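Local atomic coordinates of amidase, hydantoinase/carbamoylase family (Paraburkholderia phymatum, PDB entry 6C0D), a protein that probably hydrolyses N-carbamoyl-L-amino acids as a homodimeric, zinc-dependent amidase of the peptidase M20 family. Residues 218-223 and 332-337; 257-262 and 303-308; 265-270 and 294-299. All coordinates share one frame; numbering follows the deposited sequence. Where two conformers were deposited one is given.

How the interactions relate
All three contacts lie in the smaller alpha/beta domain of the M20 fold, which in this family usually mediates dimerisation and here carries strands 210-227 and 283-296 and helices 244-262 and 299-317. Interaction 3 is buried and pairs neighbouring strands of the sheet; interaction 1 adds a short backbone bridge and a salt bridge on the other side of strand 210-227, with E334 at its exposed margin. Interaction 2 is apolar helix packing away from the zinc site. F259 and M305 of interaction 2 rest on W269, F294 and T267 of interaction 3, whereas E306 and H303 reach R220 and E334 of interaction 1. Interactions 1 and 3 also touch the second subunit.

Interaction 1: 218-223 and 332-337; sequences GIREFQ and AEEPVT
A332 packs its CB over one face of the R220 guanidinium, 3.8 Å from NH1, and its CA makes a bent CA-H...O contact with the carbonyl of I219. Next along the chain, E333 forms the backbone bridge with I219. E333 N donates to I219 O at 3.1 Å, nearly straight at 169°, and E333 O receives I219 N at 2.9 Å from well above the carbonyl plane. The two side chains run side by side, so that E333 OE1 lies 3.4 Å from I219 CD1; OE1 also has a weak hydrogen bond from Q370. This is a single antiparallel hydrogen-bonded pair, by which the segment leading into strand 336-337 joins strand 210-227 on the side away from strand 283-296. The zinc ion is about 13 Å from the E333 side chain. E334 then meets R220 by a salt bridge: E334 OE2 offers its syn lone pair to R220 NH2 at 2.7 Å. A weak second bond comes from NH1, and the guanidinium and carboxylate planes are turned 57° apart. A bend at chi2 (-66°) folds the arginine back along its own strand, where R220 NH1 also donates to I219 O at 3.1 Å, almost within the guanidinium plane. I219 O thus accepts from both E333 N and R220 NH1. E306 pairs with R220 NE, and H303 with E334 OE1, which ties both ends of the salt bridge to helix 299-317. P335 closes the contact by laying its ring against G218, with P335 CG 3.7 Å from G218 N.

Interaction 2: 257-262 and 303-308; sequences DAFGRL and HAMENA
F259 and L262 of helix 244-262 pack against A304, M305 and A308 of helix 299-317 in an antiparallel helix pair that covers one face of the sheet formed by strands 210-227, 268-277 and 283-296. The short axes run 157° apart in direction and approach to 9.9 Å, a separation bridged by side chains, which reach the opposite backbone; the two backbones do not meet. No hydrogen bond crosses between the two segments.

The aromatic part of the contact is a Met-aromatic pair. M305 turns at chi3 (77°), which brings its terminal methyl over the F259 ring: M305 CE sits 3.8 Å from the centroid and 19° off the normal, a CH-pi contact displaced toward the rim near CD2. M305 SD stands farther off above the F259 ring, at 5.0 Å from the centroid. The two side chains cross at about a right angle, and the other edge of the phenyl reaches the partner helix backbone, with F259 CE1 3.4 Å from M305 O. M305 thus covers one face of the ring, while W269 and F294 of the strands beneath each meet F259 edge-to-face.

Aliphatic packing completes the contact on the side of the helices farther from the sheet. The two alanines A304 and A308, one turn apart, both point toward helix 244-262 and leave room for L262, whose CD1 alone does the touching. A258 and A308 meet more distantly through their methyl groups. Beyond these side chains, R301 NE donates to L262 O. L262 CD1 lies 3.9 Å from M305 CG and 4.0 Å from A308 CB.

Interaction 3: 265-270 and 294-299; sequences ADTVWT and FRDANP. With EDO (1,2-ethanediol), chain F.
Strands 268-277 and 283-296 form a beta hairpin, and this contact joins the start of the first to the end of the second. V268 and R295 are an antiparallel hydrogen-bonded pair: V268 N meets R295 O at 3.2 Å, nearly straight at 177°, and R295 N meets V268 O at 3.0 Å. On their face V268 CG2 packs on R295 CB at 3.6 Å. The arginine then extends away from V268, with NE bound by Q293 and NH1 in a salt bridge to a sulfonate buffer molecule. W269 and F294 make the neighbouring non-hydrogen-bonded pair on the opposite face, touching through their CB atoms, 3.6 Å apart, while both rings lead away toward F259.

At the strand ends, T267, just before strand 268-277, donates from OG1 to D296 OD1 at 2.7 Å, arriving on the syn side but 35° out of the carboxylate plane. D296 CG lies anti to the backbone N (chi1 -161°), which turns the carboxylate across to the threonine. D296 OD2 accepts from N298 N in an Asx turn and pairs with R301. A water bridges D266 O, 1,2-ethanediol O1 and, weakly, R295 O, and the diol's O2 donates to D266 O at 2.9 Å.

With both oxygens engaged, the buried D296 carboxylate is held in orientation, and the adjoining R301 would probably favour its charged form.

Interaction 1: 218-223 and 332-337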
loop_
_atom_site.group_PDB
_atom_site.type_symbol
_atom_site.label_atom_id
_atom_site.label_comp_id
_atom_site.label_asym_id
_atom_site.label_seq_id
_atom_site.Cartn_x
_atom_site.Cartn_y
_atom_site.Cartn_z
ATOM N N GLY A 218 6.108 16.619 21.321
ATOM C CA GLY A 218 6.752 16.884 20.053
ATOM C C GLY A 218 6.485 15.760 19.061
ATOM O O GLY A 218 6.032 14.678 19.441
ATOM N N ILE A 219 6.753 16.031 17.781
ATOM C CA ILE A 219 6.412 15.108 16.688
ATOM C C ILE A 219 7.579 14.998 15.709
ATOM O O ILE A 219 8.247 15.996 15.407
ATOM C CB ILE A 219 5.140 15.570 15.938
ATOM C CG1 ILE A 219 3.971 15.755 16.932
ATOM C CG2 ILE A 219 4.733 14.520 14.872
ATOM C CD1 ILE A 219 2.741 16.448 16.352
ATOM N N ARG A 220 7.808 13.778 15.190
ATOM C CA ARG A 220 8.690 13.561 14.051
ATOM C C ARG A 220 7.961 12.703 13.028
ATOM O O ARG A 220 7.199 11.801 13.397
ATOM C CB ARG A 220 9.995 12.864 14.453
ATOM C CG ARG A 220 10.924 13.730 15.279
ATOM C CD ARG A 220 11.449 14.920 14.465
ATOM N NE ARG A 220 12.469 15.649 15.221
ATOM C CZ ARG A 220 12.209 16.535 16.185
ATOM N NH1 ARG A 220 10.958 16.857 16.513
ATOM N NH2 ARG A 220 13.214 17.114 16.817
ATOM N N GLU A 221 8.190 13.004 11.748
ATOM C CA GLU A 221 7.661 12.199 10.651
ATOM C C GLU A 221 8.775 11.921 9.657
ATOM O O GLU A 221 9.604 12.793 9.391
ATOM C CB GLU A 221 6.494 12.914 9.965
ATOM C CG GLU A 221 5.249 12.932 10.870
ATOM C CD GLU A 221 4.095 13.712 10.289
ATOM O OE1 GLU A 221 4.331 14.615 9.459
ATOM O OE2 GLU A 221 2.951 13.421 10.662
ATOM N N PHE A 222 8.793 10.699 9.120
ATOM C CA PHE A 222 9.796 10.295 8.147
ATOM C C PHE A 222 9.154 9.404 7.100
ATOM O O PHE A 222 8.182 8.692 7.380
ATOM C CB PHE A 222 10.938 9.504 8.789
ATOM C CG PHE A 222 11.791 10.315 9.723
ATOM C CD1 PHE A 222 12.930 10.954 9.256
ATOM C CD2 PHE A 222 11.478 10.399 11.071
ATOM C CE1 PHE A 222 13.727 11.693 10.111
ATOM C CE2 PHE A 222 12.269 11.160 11.937
ATOM C CZ PHE A 222 13.401 11.793 11.451
ATOM N N GLN A 223 9.720 9.439 5.900
ATOM C CA GLN A 223 9.542 8.357 4.946
ATOM C C GLN A 223 10.805 7.520 4.954
ATOM O O GLN A 223 11.920 8.047 5.029
ATOM C CB GLN A 223 9.307 8.864 3.525
ATOM C CG GLN A 223 7.974 9.493 3.251
ATOM C CD GLN A 223 7.794 9.758 1.772
ATOM O OE1 GLN A 223 8.566 9.262 0.947
ATOM N NE2 GLN A 223 6.782 10.541 1.426
ATOM N N ALA A 332 8.455 19.043 11.687
ATOM C CA ALA A 332 8.803 18.528 13.007
ATOM C C ALA A 332 8.434 19.546 14.087
ATOM O O ALA A 332 8.520 20.757 13.880
ATOM C CB ALA A 332 10.302 18.217 13.074
ATOM N N GLU A 333 8.043 19.053 15.252
ATOM C CA GLU A 333 7.660 19.919 16.360
ATOM C C GLU A 333 8.376 19.467 17.623
ATOM O O GLU A 333 8.600 18.269 17.819
ATOM C CB GLU A 333 6.134 19.908 16.563
ATOM C CG GLU A 333 5.349 20.452 15.376
ATOM C CD GLU A 333 3.833 20.276 15.520
ATOM O OE1 GLU A 333 3.374 19.772 16.567
ATOM O OE2 GLU A 333 3.097 20.648 14.579
ATOM N N GLU A 334 8.769 20.447 18.480
ATOM C CA GLU A 334 9.347 20.112 19.770
ATOM C C GLU A 334 8.246 20.010 20.816
ATOM O O GLU A 334 7.176 20.605 20.653
ATOM C CB GLU A 334 10.358 21.189 20.189
ATOM C CG GLU A 334 11.603 21.244 19.278
ATOM C CD GLU A 334 12.270 19.880 19.187
ATOM O OE1 GLU A 334 12.873 19.455 20.191
ATOM O OE2 GLU A 334 12.161 19.216 18.134
ATOM N N PRO A 335 8.472 19.269 21.903
ATOM C CA PRO A 335 7.524 19.316 23.029
ATOM C C PRO A 335 7.389 20.739 23.554
ATOM O O PRO A 335 8.329 21.539 23.506
ATOM C CB PRO A 335 8.164 18.403 24.083
ATOM C CG PRO A 335 9.163 17.501 23.278
ATOM C CD PRO A 335 9.646 18.420 22.186
ATOM N N VAL A 336 6.199 21.051 24.061
ATOM C CA VAL A 336 5.900 22.382 24.593
ATOM C C VAL A 336 5.263 22.175 25.960
ATOM O O VAL A 336 4.165 21.613 26.055
ATOM C CB VAL A 336 4.983 23.198 23.667
ATOM C CG1 VAL A 336 4.574 24.515 24.358
ATOM C CG2 VAL A 336 5.697 23.523 22.339
ATOM N N THR A 337 5.950 22.606 27.020
ATOM C CA THR A 337 5.413 22.374 28.359
ATOM C C THR A 337 4.330 23.393 28.680
ATOM O O THR A 337 4.401 24.554 28.268
ATOM C CB THR A 337 6.516 22.464 29.415
ATOM O OG1 THR A 337 7.008 23.800 29.436
ATOM C CG2 THR A 337 7.669 21.537 29.070
#

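Interaction 2: 257-262 and 303-308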
loop_
_atom_site.group_PDB
_atom_site.type_symbol
_atom_site.label_atom_id
_atom_site.label_comp_id
_atom_site.label_asym_id
_atom_site.label_seq_id
_atom_site.Cartn_x
_atom_site.Cartn_y
_atom_site.Cartn_z
ATOM N N ASP A 257 12.116 -2.556 18.221
ATOM C CA ASP A 257 13.075 -2.931 19.250
ATOM C C ASP A 257 13.809 -1.703 19.781
ATOM O O ASP A 257 13.903 -1.503 20.998
ATOM C CB ASP A 257 14.058 -3.961 18.693
ATOM C CG ASP A 257 15.205 -4.247 19.645
ATOM O OD1 ASP A 257 14.999 -5.005 20.613
ATOM O OD2 ASP A 257 16.312 -3.704 19.428
ATOM N N ALA A 258 14.319 -0.860 18.884
ATOM C CA ALA A 258 15.079 0.307 19.337
ATOM C C ALA A 258 14.193 1.316 20.061
ATOM O O ALA A 258 14.602 1.892 21.080
ATOM C CB ALA A 258 15.779 0.955 18.143
ATOM N N PHE A 259 12.981 1.558 19.554
ATOM C CA PHE A 259 12.098 2.511 20.213
ATOM C C PHE A 259 11.570 1.955 21.528
ATOM O O PHE A 259 11.397 2.708 22.494
ATOM C CB PHE A 259 10.933 2.896 19.305
ATOM C CG PHE A 259 11.293 3.881 18.222
ATOM C CD1 PHE A 259 12.615 4.269 18.009
ATOM C CD2 PHE A 259 10.298 4.404 17.401
ATOM C CE1 PHE A 259 12.936 5.177 17.002
ATOM C CE2 PHE A 259 10.604 5.328 16.406
ATOM C CZ PHE A 259 11.927 5.707 16.192
ATOM N N GLY A 260 11.295 0.644 21.584
ATOM C CA GLY A 260 10.840 0.056 22.841
ATOM C C GLY A 260 11.862 0.206 23.957
ATOM O O GLY A 260 11.506 0.419 25.116
ATOM N N ARG A 261 13.148 0.113 23.618
ATOM C CA ARG A 261 14.195 0.315 24.620
ATOM C C ARG A 261 14.234 1.751 25.140
ATOM O O ARG A 261 14.632 1.975 26.288
ATOM C CB ARG A 261 15.557 -0.048 24.036
ATOM C CG ARG A 261 15.717 -1.525 23.755
ATOM C CD ARG A 261 16.970 -1.802 22.935
ATOM N NE ARG A 261 16.922 -3.144 22.371
ATOM C CZ ARG A 261 17.189 -4.245 23.066
ATOM N NH1 ARG A 261 17.530 -4.153 24.346
ATOM N NH2 ARG A 261 17.117 -5.435 22.487
ATOM N N LEU A 262 13.854 2.732 24.320
ATOM C CA LEU A 262 13.911 4.136 24.731
ATOM C C LEU A 262 12.619 4.632 25.365
ATOM O O LEU A 262 12.647 5.622 26.112
ATOM C CB LEU A 262 14.233 5.027 23.525
ATOM C CG LEU A 262 15.598 4.824 22.862
ATOM C CD1 LEU A 262 15.641 5.544 21.522
ATOM C CD2 LEU A 262 16.705 5.329 23.795
ATOM N N HIS A 303 14.713 13.165 20.647
ATOM C CA HIS A 303 15.947 13.277 19.878
ATOM C C HIS A 303 16.708 11.957 19.856
ATOM O O HIS A 303 17.337 11.615 18.849
ATOM C CB HIS A 303 16.837 14.392 20.456
ATOM C CG HIS A 303 16.171 15.733 20.518
ATOM N ND1 HIS A 303 16.678 16.785 21.253
ATOM C CD2 HIS A 303 15.034 16.191 19.939
ATOM C CE1 HIS A 303 15.882 17.832 21.125
ATOM N NE2 HIS A 303 14.875 17.497 20.336
ATOM N N ALA A 304 16.680 11.214 20.967
ATOM C CA ALA A 304 17.350 9.913 20.988
ATOM C C ALA A 304 16.661 8.931 20.052
ATOM O O ALA A 304 17.329 8.078 19.449
ATOM C CB ALA A 304 17.378 9.336 22.406
ATOM N N MET A 305 15.334 9.034 19.915
ATOM C CA MET A 305 14.618 8.173 18.976
ATOM C C MET A 305 15.015 8.492 17.544
ATOM O O MET A 305 15.262 7.585 16.738
ATOM C CB MET A 305 13.108 8.329 19.181
ATOM C CG MET A 305 12.618 7.705 20.492
ATOM S SD MET A 305 10.921 8.172 20.900
ATOM C CE MET A 305 10.036 7.098 19.749
ATOM N N GLU A 306 15.099 9.782 17.209
ATOM C CA GLU A 306 15.563 10.173 15.883
ATOM C C GLU A 306 16.981 9.674 15.629
ATOM O O GLU A 306 17.284 9.124 14.557
ATOM C CB GLU A 306 15.482 11.696 15.747
ATOM C CG GLU A 306 15.929 12.236 14.408
ATOM C CD GLU A 306 15.584 13.707 14.263
ATOM O OE1 GLU A 306 14.427 14.020 13.912
ATOM O OE2 GLU A 306 16.464 14.549 14.532
ATOM N N ASN A 307 17.871 9.856 16.609
ATOM C CA ASN A 307 19.244 9.384 16.441
ATOM C C ASN A 307 19.299 7.868 16.281
ATOM O O ASN A 307 20.128 7.348 15.519
ATOM C CB ASN A 307 20.100 9.826 17.625
ATOM C CG ASN A 307 20.211 11.341 17.718
ATOM O OD1 ASN A 307 20.102 12.035 16.707
ATOM N ND2 ASN A 307 20.415 11.858 18.927
ATOM N N ALA A 308 18.453 7.144 17.020
ATOM C CA ALA A 308 18.412 5.686 16.913
ATOM C C ALA A 308 17.937 5.254 15.531
ATOM O O ALA A 308 18.453 4.281 14.954
ATOM C CB ALA A 308 17.490 5.104 17.995
#

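Interaction 3: 265-270 and 294-299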
loop_
_atom_site.group_PDB
_atom_site.type_symbol
_atom_site.label_atom_id
_atom_site.label_comp_id
_atom_site.label_asym_id
_atom_site.label_seq_id
_atom_site.Cartn_x
_atom_site.Cartn_y
_atom_site.Cartn_z
ATOM N N ALA A 265 5.817 4.547 29.078
ATOM C CA ALA A 265 4.462 4.119 28.729
ATOM C C ALA A 265 3.732 5.126 27.851
ATOM O O ALA A 265 2.747 4.754 27.193
ATOM C CB ALA A 265 3.639 3.850 29.998
ATOM N N ASP A 266 4.193 6.380 27.810
ATOM C CA ASP A 266 3.511 7.413 27.042
ATOM C C ASP A 266 4.071 7.595 25.632
ATOM O O ASP A 266 3.391 8.184 24.789
ATOM C CB ASP A 266 3.574 8.770 27.770
ATOM C CG ASP A 266 2.755 8.794 29.063
ATOM O OD1 ASP A 266 1.906 7.903 29.265
ATOM O OD2 ASP A 266 2.958 9.730 29.870
ATOM N N THR A 267 5.285 7.129 25.362
ATOM C CA THR A 267 5.865 7.276 24.025
ATOM C C THR A 267 4.967 6.602 22.989
ATOM O O THR A 267 4.437 5.523 23.245
ATOM C CB THR A 267 7.252 6.633 24.006
ATOM O OG1 THR A 267 8.007 7.106 25.136
ATOM C CG2 THR A 267 8.015 6.956 22.702
ATOM N N VAL A 268 4.792 7.233 21.810
ATOM C CA VAL A 268 4.039 6.593 20.726
ATOM C C VAL A 268 4.837 6.597 19.431
ATOM O O VAL A 268 5.619 7.514 19.154
ATOM C CB VAL A 268 2.649 7.234 20.480
ATOM C CG1 VAL A 268 1.719 6.976 21.691
ATOM C CG2 VAL A 268 2.740 8.734 20.130
ATOM N N TRP A 269 4.616 5.556 18.620
ATOM C CA TRP A 269 5.142 5.549 17.264
ATOM C C TRP A 269 4.242 4.674 16.406
ATOM O O TRP A 269 3.611 3.730 16.900
ATOM C CB TRP A 269 6.604 5.078 17.194
ATOM C CG TRP A 269 6.868 3.622 17.560
ATOM C CD1 TRP A 269 7.016 2.545 16.690
ATOM C CD2 TRP A 269 7.068 3.108 18.870
ATOM N NE1 TRP A 269 7.286 1.405 17.405
ATOM C CE2 TRP A 269 7.331 1.722 18.743
ATOM C CE3 TRP A 269 7.039 3.682 20.156
ATOM C CZ2 TRP A 269 7.564 0.903 19.850
ATOM C CZ3 TRP A 269 7.278 2.857 21.259
ATOM C CH2 TRP A 269 7.526 1.491 21.099
ATOM N N THR A 270 4.178 5.014 15.120
ATOM C CA THR A 270 3.135 4.476 14.242
ATOM C C THR A 270 3.654 4.375 12.823
ATOM O O THR A 270 4.159 5.359 12.283
ATOM C CB THR A 270 1.896 5.389 14.232
ATOM O OG1 THR A 270 1.589 5.808 15.567
ATOM C CG2 THR A 270 0.682 4.652 13.635
ATOM N N PHE A 294 6.456 9.535 15.077
ATOM C CA PHE A 294 6.562 9.247 16.501
ATOM C C PHE A 294 6.460 10.546 17.292
ATOM O O PHE A 294 6.702 11.643 16.774
ATOM C CB PHE A 294 7.833 8.449 16.873
ATOM C CG PHE A 294 9.142 9.049 16.403
ATOM C CD1 PHE A 294 9.671 8.698 15.162
ATOM C CD2 PHE A 294 9.886 9.889 17.239
ATOM C CE1 PHE A 294 10.903 9.206 14.738
ATOM C CE2 PHE A 294 11.130 10.405 16.816
ATOM C CZ PHE A 294 11.634 10.057 15.567
ATOM N N ARG A 295 6.033 10.402 18.546
ATOM C CA ARG A 295 5.752 11.549 19.408
ATOM C C ARG A 295 6.184 11.237 20.825
ATOM O O ARG A 295 6.083 10.095 21.276
ATOM C CB ARG A 295 4.256 11.916 19.437
ATOM C CG ARG A 295 3.607 12.020 18.056
ATOM C CD ARG A 295 2.193 12.606 18.150
ATOM N NE ARG A 295 1.451 12.393 16.904
ATOM C CZ ARG A 295 0.450 13.159 16.483
ATOM N NH1 ARG A 295 0.064 14.205 17.206
ATOM N NH2 ARG A 295 -0.153 12.895 15.326
ATOM N N ASP A 296 6.634 12.275 21.537
ATOM C CA ASP A 296 6.978 12.107 22.935
ATOM C C ASP A 296 7.011 13.484 23.596
ATOM O O ASP A 296 7.286 14.492 22.944
ATOM C CB ASP A 296 8.326 11.403 23.101
ATOM C CG ASP A 296 8.496 10.811 24.485
ATOM O OD1 ASP A 296 7.835 9.781 24.766
ATOM O OD2 ASP A 296 9.249 11.390 25.308
ATOM N N ALA A 297 6.739 13.506 24.896
ATOM C CA ALA A 297 6.792 14.763 25.645
ATOM C C ALA A 297 8.199 15.148 26.075
ATOM O O ALA A 297 8.417 16.299 26.488
ATOM C CB ALA A 297 5.916 14.654 26.897
ATOM N N ASN A 298 9.154 14.214 26.016
ATOM C CA ASN A 298 10.489 14.438 26.550
ATOM C C ASN A 298 11.452 14.756 25.410
ATOM O O ASN A 298 11.709 13.878 24.563
ATOM C CB ASN A 298 10.956 13.203 27.326
ATOM C CG ASN A 298 12.274 13.430 28.064
ATOM O OD1 ASN A 298 13.309 13.637 27.452
ATOM N ND2 ASN A 298 12.232 13.375 29.388
ATOM N N PRO A 299 11.993 15.973 25.321
ATOM C CA PRO A 299 12.834 16.293 24.158
ATOM C C PRO A 299 14.060 15.404 24.040
ATOM O O PRO A 299 14.461 15.070 22.917
ATOM C CB PRO A 299 13.209 17.772 24.386
ATOM C CG PRO A 299 12.938 18.032 25.818
ATOM C CD PRO A 299 11.823 17.134 26.228
HETATM C C1 EDO F . -0.019 10.539 24.302
HETATM O O1 EDO F . 1.016 10.697 23.297
HETATM C C2 EDO F . -0.377 9.070 24.539
HETATM O O2 EDO F . 0.544 8.461 25.452
HETATM O O HOH W 1 3.745 10.572 23.707
#